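Local coordinates for protein TetR family transcriptional regulator (Chloroflexus aurantiacus, PDB 3NRG) that probably acts as a DNA-binding transcription factor of the TetR family, recognising regulatory DNA through a predicted N-terminal helix-turn-helix motif, at residues N29-V34 with D119-A124; I65-E70 with P106-I111; W93-G98 with V166-L171. All coordinates share one frame; numbering follows the deposited sequence.

The three contacts run from the junction with the DNA-binding domain into the C-terminal helical domain. Contact 1 sets the turn after helix 12-28, beside the predicted helix-turn-helix (35-54), against the loop 119-124, and contact 2 crosses helix 57-78 with helix 106-114; their centres lie 14 Å apart and they touch directly, CD2 of L122 standing 4.0 Å from CG1 of I65. Contact 3 pairs helices 87-104 and 157-179 within the C-terminal domain, its centre 16 Å from that of contact 2 and 24 Å from that of contact 1. It touches neither: its nearest atoms are about 7 Å from contact 2 and about 14 Å from contact 1.

Contact 1. Residues N29-V34 with D119-A124; sequences NDYDSV and DVPLPA
The ring of Y31 carries the pyrrolidine of P121 on one face. CD of P121 stands 3.5 Å from the ring centroid and 9° from the normal, a CH-pi contact close to the middle of the ring, while the neighbouring CG reaches the phenol end and lies 3.4 Å from Y31 CZ. The same ring meets Y61 edge-to-face and makes a cation-pi contact with K57, both from helix 57-78. V120 comes at the root of the side chain instead: its CG1 is 3.8 Å from Y31 CB and approaches the ring obliquely. With chi1 of Y31 at -175°, CG points opposite to the backbone N, and the ring extends away from its own turn toward the proline, which arrives from the opposite direction. The contact spans two domains of the TetR fold. Residues 29-34 link helix 12-28 to helix 36-43 at the entry to the predicted helix-turn-helix, whereas residues 119-124 belong to the C-terminal domain, where they join helix 106-114 to helix 124-147. Both partners sit on bends of the chain. On the Y31 side, the amide of S33 bonds to the carbonyl O of D30 (N to O 2.8 Å), closing a turn with Y31 at its second position. P121 is the centre of an inverse gamma turn, in which L122 N makes a weak hydrogen bond to V120 O at 3.1 Å. The carbonyl O of Y31 accepts a hydrogen bond from NZ of K57, tying the turn's backbone to the start of helix 57-78.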
loop_
_atom_site.group_PDB
_atom_site.type_symbol
_atom_site.label_atom_id
_atom_site.label_comp_id
_atom_site.label_asym_id
_atom_site.label_seq_id
_atom_site.Cartn_x
_atom_site.Cartn_y
_atom_site.Cartn_z
ATOM N N ASN A 29 9.286 8.309 9.461
ATOM C CA ASN A 29 9.102 9.738 9.737
ATOM C C ASN A 29 8.136 10.407 8.759
ATOM O O ASN A 29 8.009 9.969 7.610
ATOM C CB ASN A 29 10.459 10.474 9.696
ATOM C CG ASN A 29 11.477 9.950 10.669
ATOM O OD1 ASN A 29 11.485 10.308 11.849
ATOM N ND2 ASN A 29 12.382 9.114 10.185
ATOM N N ASP A 30 7.481 11.503 9.212
ATOM C CA ASP A 30 6.594 12.325 8.380
ATOM C C ASP A 30 7.449 13.098 7.373
ATOM O O ASP A 30 8.608 13.392 7.665
ATOM C CB ASP A 30 5.788 13.308 9.270
ATOM C CG ASP A 30 5.015 14.377 8.505
ATOM O OD1 ASP A 30 4.096 14.014 7.747
ATOM O OD2 ASP A 30 5.339 15.573 8.668
ATOM N N TYR A 31 6.886 13.428 6.189
ATOM C CA TYR A 31 7.615 14.163 5.139
ATOM C C TYR A 31 8.434 15.368 5.669
ATOM O O TYR A 31 9.602 15.519 5.306
ATOM C CB TYR A 31 6.667 14.594 3.997
ATOM C CG TYR A 31 7.393 15.237 2.836
ATOM C CD1 TYR A 31 7.944 14.464 1.819
ATOM C CD2 TYR A 31 7.576 16.616 2.780
ATOM C CE1 TYR A 31 8.661 15.047 0.776
ATOM C CE2 TYR A 31 8.288 17.209 1.741
ATOM C CZ TYR A 31 8.841 16.419 0.748
ATOM O OH TYR A 31 9.523 17.004 -0.287
ATOM N N ASP A 32 7.817 16.218 6.520
ATOM C CA ASP A 32 8.471 17.407 7.082
ATOM C C ASP A 32 9.550 17.054 8.125
ATOM O O ASP A 32 10.452 17.857 8.366
ATOM C CB ASP A 32 7.429 18.364 7.683
ATOM N N SER A 33 9.457 15.851 8.734
ATOM C CA SER A 33 10.411 15.391 9.754
ATOM C C SER A 33 11.578 14.556 9.146
ATOM O O SER A 33 12.474 14.126 9.884
ATOM C CB SER A 33 9.685 14.591 10.834
ATOM O OG SER A 33 10.554 14.234 11.897
ATOM N N VAL A 34 11.573 14.354 7.804
ATOM C CA VAL A 34 12.623 13.604 7.101
ATOM C C VAL A 34 13.942 14.394 7.112
ATOM O O VAL A 34 13.960 15.576 6.745
ATOM C CB VAL A 34 12.180 13.207 5.659
ATOM C CG1 VAL A 34 13.359 12.692 4.830
ATOM C CG2 VAL A 34 11.052 12.172 5.697
ATOM N N ASP A 119 0.499 15.906 4.713
ATOM C CA ASP A 119 0.653 16.944 3.687
ATOM C C ASP A 119 1.930 16.670 2.899
ATOM O O ASP A 119 3.014 17.129 3.278
ATOM C CB ASP A 119 0.680 18.359 4.325
ATOM C CG ASP A 119 0.624 19.520 3.326
ATOM O OD1 ASP A 119 1.341 19.458 2.295
ATOM O OD2 ASP A 119 -0.059 20.526 3.623
ATOM N N VAL A 120 1.809 15.878 1.830
ATOM C CA VAL A 120 2.949 15.492 1.001
ATOM C C VAL A 120 2.906 16.178 -0.376
ATOM O O VAL A 120 1.820 16.435 -0.900
ATOM C CB VAL A 120 3.103 13.948 0.896
ATOM C CG1 VAL A 120 3.503 13.345 2.243
ATOM C CG2 VAL A 120 1.829 13.293 0.359
ATOM N N PRO A 121 4.074 16.535 -0.960
ATOM C CA PRO A 121 4.050 17.236 -2.247
ATOM C C PRO A 121 3.999 16.288 -3.438
ATOM O O PRO A 121 5.036 15.921 -3.992
ATOM C CB PRO A 121 5.329 18.072 -2.215
ATOM C CG PRO A 121 6.255 17.324 -1.300
ATOM C CD PRO A 121 5.456 16.350 -0.471
ATOM N N LEU A 122 2.786 15.890 -3.830
ATOM C CA LEU A 122 2.579 15.011 -4.974
ATOM C C LEU A 122 1.787 15.734 -6.063
ATOM O O LEU A 122 0.929 16.564 -5.744
ATOM C CB LEU A 122 1.844 13.721 -4.548
ATOM C CG LEU A 122 2.658 12.713 -3.720
ATOM C CD1 LEU A 122 1.760 11.659 -3.126
ATOM C CD2 LEU A 122 3.772 12.055 -4.562
ATOM N N PRO A 123 2.032 15.426 -7.364
ATOM C CA PRO A 123 1.258 16.088 -8.428
ATOM C C PRO A 123 -0.225 15.728 -8.364
ATOM O O PRO A 123 -0.585 14.689 -7.800
ATOM C CB PRO A 123 1.908 15.568 -9.722
ATOM C CG PRO A 123 3.212 14.972 -9.305
ATOM C CD PRO A 123 3.008 14.470 -7.923
ATOM N N ALA A 124 -1.089 16.591 -8.943
ATOM C CA ALA A 124 -2.546 16.403 -8.951
ATOM C C ALA A 124 -2.973 14.995 -9.416
ATOM O O ALA A 124 -3.803 14.361 -8.758
ATOM C CB ALA A 124 -3.206 17.466 -9.817
#

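Contact 2. Residues I65-E70 with P106-I111; sequences IQLGIE and PRLAQI
L108 sends one methyl onto the backbone of helix 57-78 at G68: its CD2 lies 3.7 Å from G68 N and 3.8 Å from G68 CA. The same methyl comes within 4.1 Å of CB of L67, so a single branch of the leucine rests on two successive residues of the facing helix. One turn further along helix 106-114, I111 meets I65 in a second apolar contact, with CG2 of I111 3.8 Å from CD1 of I65. These two isoleucines run obliquely to one another, and each offers a different branch: the short gamma methyl of I111, the end of the longer arm of I65. The shape of that arm matters, because the CB of I65 does not point at helix 106-114; a chi2 of -67° bends CD1 round to bring the tip over. L108, by contrast, already leaves its backbone in the direction of G68. The glycine also marks where the two backbones come nearest, G68 CA to L108 CA being 5.3 Å, although there would be room for a CB. The helix segments cross at -115° with their axes 9.2 Å apart, far from parallel, and the contact is confined to about one turn of each helix, I65 to G68 and L108 to I111. Farther out, helix 12-28 of the DNA-binding domain packs against helix 106-114: L108 and I111 both touch L23, I111 also reaches F26, and R107 forms a salt bridge with D20. Helix 124-147 covers another part of helix 57-78, with T126 against I65 and I130 against I69.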
loop_
_atom_site.group_PDB
_atom_site.type_symbol
_atom_site.label_atom_id
_atom_site.label_comp_id
_atom_site.label_asym_id
_atom_site.label_seq_id
_atom_site.Cartn_x
_atom_site.Cartn_y
_atom_site.Cartn_z
ATOM N N ILE A 65 7.186 6.841 -4.108
ATOM C CA ILE A 65 5.743 6.660 -4.335
ATOM C C ILE A 65 5.498 5.876 -5.644
ATOM O O ILE A 65 4.696 4.932 -5.657
ATOM C CB ILE A 65 4.991 8.042 -4.293
ATOM C CG1 ILE A 65 4.851 8.575 -2.837
ATOM C CG2 ILE A 65 3.617 7.985 -5.012
ATOM C CD1 ILE A 65 3.908 7.735 -1.888
ATOM N N GLN A 66 6.237 6.229 -6.719
ATOM C CA GLN A 66 6.133 5.542 -8.012
ATOM C C GLN A 66 6.673 4.107 -7.916
ATOM O O GLN A 66 6.171 3.211 -8.602
ATOM C CB GLN A 66 6.864 6.329 -9.115
ATOM N N LEU A 67 7.670 3.886 -7.028
ATOM C CA LEU A 67 8.247 2.563 -6.783
ATOM C C LEU A 67 7.208 1.644 -6.130
ATOM O O LEU A 67 7.095 0.482 -6.509
ATOM C CB LEU A 67 9.502 2.681 -5.898
ATOM C CG LEU A 67 10.442 1.470 -5.874
ATOM C CD1 LEU A 67 10.971 1.149 -7.271
ATOM C CD2 LEU A 67 11.593 1.711 -4.936
ATOM N N GLY A 68 6.420 2.201 -5.208
ATOM C CA GLY A 68 5.339 1.481 -4.540
ATOM C C GLY A 68 4.201 1.125 -5.478
ATOM O O GLY A 68 3.676 0.012 -5.419
ATOM N N ILE A 69 3.823 2.069 -6.365
ATOM C CA ILE A 69 2.769 1.859 -7.365
ATOM C C ILE A 69 3.176 0.746 -8.357
ATOM O O ILE A 69 2.420 -0.204 -8.550
ATOM C CB ILE A 69 2.399 3.203 -8.081
ATOM C CG1 ILE A 69 1.710 4.189 -7.085
ATOM C CG2 ILE A 69 1.517 2.952 -9.322
ATOM C CD1 ILE A 69 1.611 5.654 -7.565
ATOM N N GLU A 70 4.393 0.833 -8.918
ATOM C CA GLU A 70 4.910 -0.169 -9.868
ATOM C C GLU A 70 5.057 -1.565 -9.226
ATOM O O GLU A 70 4.755 -2.579 -9.870
ATOM C CB GLU A 70 6.251 0.295 -10.467
ATOM N N PRO A 106 6.615 -3.764 3.527
ATOM C CA PRO A 106 6.037 -2.923 4.592
ATOM C C PRO A 106 6.403 -1.450 4.538
ATOM O O PRO A 106 5.571 -0.612 4.878
ATOM C CB PRO A 106 6.520 -3.597 5.886
ATOM C CG PRO A 106 7.710 -4.388 5.486
ATOM C CD PRO A 106 7.453 -4.845 4.089
ATOM N N ARG A 107 7.638 -1.125 4.121
ATOM C CA ARG A 107 8.093 0.265 4.063
ATOM C C ARG A 107 7.452 1.022 2.908
ATOM O O ARG A 107 6.956 2.128 3.111
ATOM C CB ARG A 107 9.626 0.346 4.031
ATOM C CG ARG A 107 10.269 -0.320 5.249
ATOM C CD ARG A 107 11.772 -0.412 5.142
ATOM N NE ARG A 107 12.202 -1.212 3.997
ATOM C CZ ARG A 107 13.473 -1.377 3.646
ATOM N NH1 ARG A 107 14.444 -0.823 4.362
ATOM N NH2 ARG A 107 13.784 -2.100 2.580
ATOM N N LEU A 108 7.371 0.396 1.721
ATOM C CA LEU A 108 6.699 1.003 0.562
ATOM C C LEU A 108 5.224 1.238 0.865
ATOM O O LEU A 108 4.695 2.317 0.571
ATOM C CB LEU A 108 6.843 0.107 -0.691
ATOM C CG LEU A 108 8.177 0.217 -1.448
ATOM C CD1 LEU A 108 8.318 -0.903 -2.455
ATOM C CD2 LEU A 108 8.307 1.569 -2.144
ATOM N N ALA A 109 4.571 0.235 1.504
ATOM C CA ALA A 109 3.160 0.303 1.889
ATOM C C ALA A 109 2.909 1.406 2.910
ATOM O O ALA A 109 1.901 2.111 2.808
ATOM C CB ALA A 109 2.707 -1.034 2.448
ATOM N N GLN A 110 3.833 1.563 3.894
ATOM C CA GLN A 110 3.722 2.581 4.944
ATOM C C GLN A 110 3.858 3.996 4.361
ATOM O O GLN A 110 3.119 4.898 4.766
ATOM C CB GLN A 110 4.756 2.326 6.064
ATOM C CG GLN A 110 4.663 3.290 7.267
ATOM C CD GLN A 110 3.330 3.249 7.998
ATOM O OE1 GLN A 110 2.829 4.272 8.466
ATOM N NE2 GLN A 110 2.746 2.059 8.147
ATOM N N ILE A 111 4.767 4.176 3.376
ATOM C CA ILE A 111 4.952 5.464 2.692
ATOM C C ILE A 111 3.667 5.837 1.904
ATOM O O ILE A 111 3.194 6.972 1.994
ATOM C CB ILE A 111 6.228 5.440 1.787
ATOM C CG1 ILE A 111 7.510 5.290 2.647
ATOM C CG2 ILE A 111 6.303 6.690 0.894
ATOM C CD1 ILE A 111 8.747 4.790 1.876
#

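Contact 3. Residues W93-G98 with V166-L171; sequences WLLDVG and VVFTEL
L95 lays its CD1 methyl over one face of the F168 ring, 3.7 Å from the centroid and 12° off the normal, in a CH-pi contact. Its torsions explain the reach: CG is turned opposite to the backbone N, and chi2 sends the two methyls to different partners. While CD1 covers the phenyl, CD2 meets CD2 of L171 at 3.7 Å, the two leucine side chains crossing at about a right angle. L94 adopts much the same extended conformation but crosses the phenylalanine at about a right angle, its CD2 lying 4.1 Å from CE2 of F168. The phenylalanine itself leaves its helix at a chi1 of -85°, which carries the ring toward the other helix although its CB does not point there; CE2 ends 3.5 Å from the backbone N of L95. Both segments belong to the all-helical C-terminal domain of the TetR family, where segments 93-98 and 166-171 of helices 87-104 and 157-179 run in roughly the same direction, inclined at -33° and 9.9 Å apart at the axes. Near L95 and F168 the backbones approach most closely, CA to CA 6.2 Å. With an alanine in place of F168, the CD1 methyl of L95 would probably lose the surface it lies on, and a gap is likely to open between L94, L95 and F138, whose ring also meets the phenylalanine. Helix 196-214 packs on L95 as well, through I203, V206 and I207, while L91 and I99 of helix 87-104 touch F168 and L171 respectively.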
loop_
_atom_site.group_PDB
_atom_site.type_symbol
_atom_site.label_atom_id
_atom_site.label_comp_id
_atom_site.label_asym_id
_atom_site.label_seq_id
_atom_site.Cartn_x
_atom_site.Cartn_y
_atom_site.Cartn_z
ATOM N N TRP A 93 -10.338 -12.218 -2.391
ATOM C CA TRP A 93 -9.078 -12.376 -3.107
ATOM C C TRP A 93 -8.311 -11.040 -3.138
ATOM O O TRP A 93 -7.118 -11.014 -2.843
ATOM C CB TRP A 93 -9.336 -12.890 -4.542
ATOM C CG TRP A 93 -8.093 -13.018 -5.383
ATOM C CD1 TRP A 93 -7.292 -14.116 -5.502
ATOM C CD2 TRP A 93 -7.526 -12.011 -6.238
ATOM N NE1 TRP A 93 -6.253 -13.854 -6.367
ATOM C CE2 TRP A 93 -6.369 -12.566 -6.828
ATOM C CE3 TRP A 93 -7.887 -10.689 -6.564
ATOM C CZ2 TRP A 93 -5.556 -11.842 -7.711
ATOM C CZ3 TRP A 93 -7.084 -9.974 -7.439
ATOM C CH2 TRP A 93 -5.937 -10.550 -8.007
ATOM N N LEU A 94 -9.012 -9.932 -3.469
ATOM C CA LEU A 94 -8.415 -8.595 -3.552
ATOM C C LEU A 94 -7.945 -8.089 -2.173
ATOM O O LEU A 94 -6.916 -7.409 -2.081
ATOM C CB LEU A 94 -9.412 -7.607 -4.180
ATOM C CG LEU A 94 -8.860 -6.228 -4.572
ATOM C CD1 LEU A 94 -7.845 -6.338 -5.739
ATOM C CD2 LEU A 94 -9.997 -5.276 -4.928
ATOM N N LEU A 95 -8.692 -8.427 -1.110
ATOM C CA LEU A 95 -8.330 -8.065 0.264
ATOM C C LEU A 95 -7.068 -8.825 0.687
ATOM O O LEU A 95 -6.161 -8.233 1.270
ATOM C CB LEU A 95 -9.507 -8.378 1.217
ATOM C CG LEU A 95 -9.398 -7.884 2.666
ATOM C CD1 LEU A 95 -9.050 -6.402 2.729
ATOM C CD2 LEU A 95 -10.688 -8.146 3.415
ATOM N N ASP A 96 -6.989 -10.121 0.316
ATOM C CA ASP A 96 -5.843 -10.986 0.593
ATOM C C ASP A 96 -4.576 -10.475 -0.121
ATOM O O ASP A 96 -3.513 -10.408 0.495
ATOM C CB ASP A 96 -6.154 -12.423 0.155
ATOM C CG ASP A 96 -5.740 -13.476 1.156
ATOM O OD1 ASP A 96 -4.514 -13.608 1.412
ATOM O OD2 ASP A 96 -6.626 -14.225 1.628
ATOM N N VAL A 97 -4.704 -10.093 -1.414
ATOM C CA VAL A 97 -3.594 -9.553 -2.211
ATOM C C VAL A 97 -3.033 -8.260 -1.578
ATOM O O VAL A 97 -1.820 -8.145 -1.378
ATOM C CB VAL A 97 -4.010 -9.342 -3.697
ATOM C CG1 VAL A 97 -2.992 -8.480 -4.441
ATOM C CG2 VAL A 97 -4.202 -10.679 -4.404
ATOM N N GLY A 98 -3.927 -7.323 -1.251
ATOM C CA GLY A 98 -3.563 -6.054 -0.628
ATOM C C GLY A 98 -2.791 -6.231 0.663
ATOM O O GLY A 98 -1.797 -5.541 0.897
ATOM N N VAL A 166 -12.498 1.978 3.510
ATOM C CA VAL A 166 -11.935 2.113 4.870
ATOM C C VAL A 166 -11.499 0.774 5.464
ATOM O O VAL A 166 -10.481 0.711 6.144
ATOM C CB VAL A 166 -12.820 2.945 5.847
ATOM C CG1 VAL A 166 -12.970 4.383 5.359
ATOM C CG2 VAL A 166 -14.190 2.292 6.072
ATOM N N VAL A 167 -12.241 -0.301 5.169
ATOM C CA VAL A 167 -11.909 -1.645 5.647
ATOM C C VAL A 167 -10.623 -2.133 4.977
ATOM O O VAL A 167 -9.670 -2.501 5.672
ATOM C CB VAL A 167 -13.092 -2.632 5.435
ATOM C CG1 VAL A 167 -12.640 -4.074 5.605
ATOM C CG2 VAL A 167 -14.250 -2.313 6.378
ATOM N N PHE A 168 -10.572 -2.072 3.626
ATOM C CA PHE A 168 -9.403 -2.503 2.841
ATOM C C PHE A 168 -8.123 -1.716 3.201
ATOM O O PHE A 168 -7.027 -2.275 3.184
ATOM C CB PHE A 168 -9.699 -2.391 1.330
ATOM C CG PHE A 168 -10.401 -3.585 0.730
ATOM C CD1 PHE A 168 -11.696 -3.917 1.112
ATOM C CD2 PHE A 168 -9.795 -4.341 -0.267
ATOM C CE1 PHE A 168 -12.350 -5.018 0.550
ATOM C CE2 PHE A 168 -10.457 -5.429 -0.845
ATOM C CZ PHE A 168 -11.724 -5.770 -0.422
ATOM N N THR A 169 -8.271 -0.430 3.513
ATOM C CA THR A 169 -7.153 0.440 3.860
ATOM C C THR A 169 -6.570 0.109 5.242
ATOM O O THR A 169 -5.352 0.195 5.426
ATOM C CB THR A 169 -7.606 1.913 3.764
ATOM O OG1 THR A 169 -7.966 2.192 2.414
ATOM C CG2 THR A 169 -6.543 2.890 4.222
ATOM N N GLU A 170 -7.434 -0.262 6.210
ATOM C CA GLU A 170 -7.015 -0.428 7.597
ATOM C C GLU A 170 -6.848 -1.866 8.099
ATOM O O GLU A 170 -6.248 -2.054 9.163
ATOM C CB GLU A 170 -7.945 0.360 8.534
ATOM C CG GLU A 170 -8.012 1.850 8.237
ATOM C CD GLU A 170 -6.775 2.661 8.579
ATOM O OE1 GLU A 170 -5.899 2.152 9.317
ATOM O OE2 GLU A 170 -6.705 3.831 8.140
ATOM N N LEU A 171 -7.399 -2.879 7.384
ATOM C CA LEU A 171 -7.337 -4.262 7.879
ATOM C C LEU A 171 -5.924 -4.785 8.166
ATOM O O LEU A 171 -5.693 -5.324 9.240
ATOM C CB LEU A 171 -8.141 -5.245 7.009
ATOM C CG LEU A 171 -8.325 -6.667 7.612
ATOM C CD1 LEU A 171 -8.935 -6.604 9.033
ATOM C CD2 LEU A 171 -9.160 -7.546 6.707
#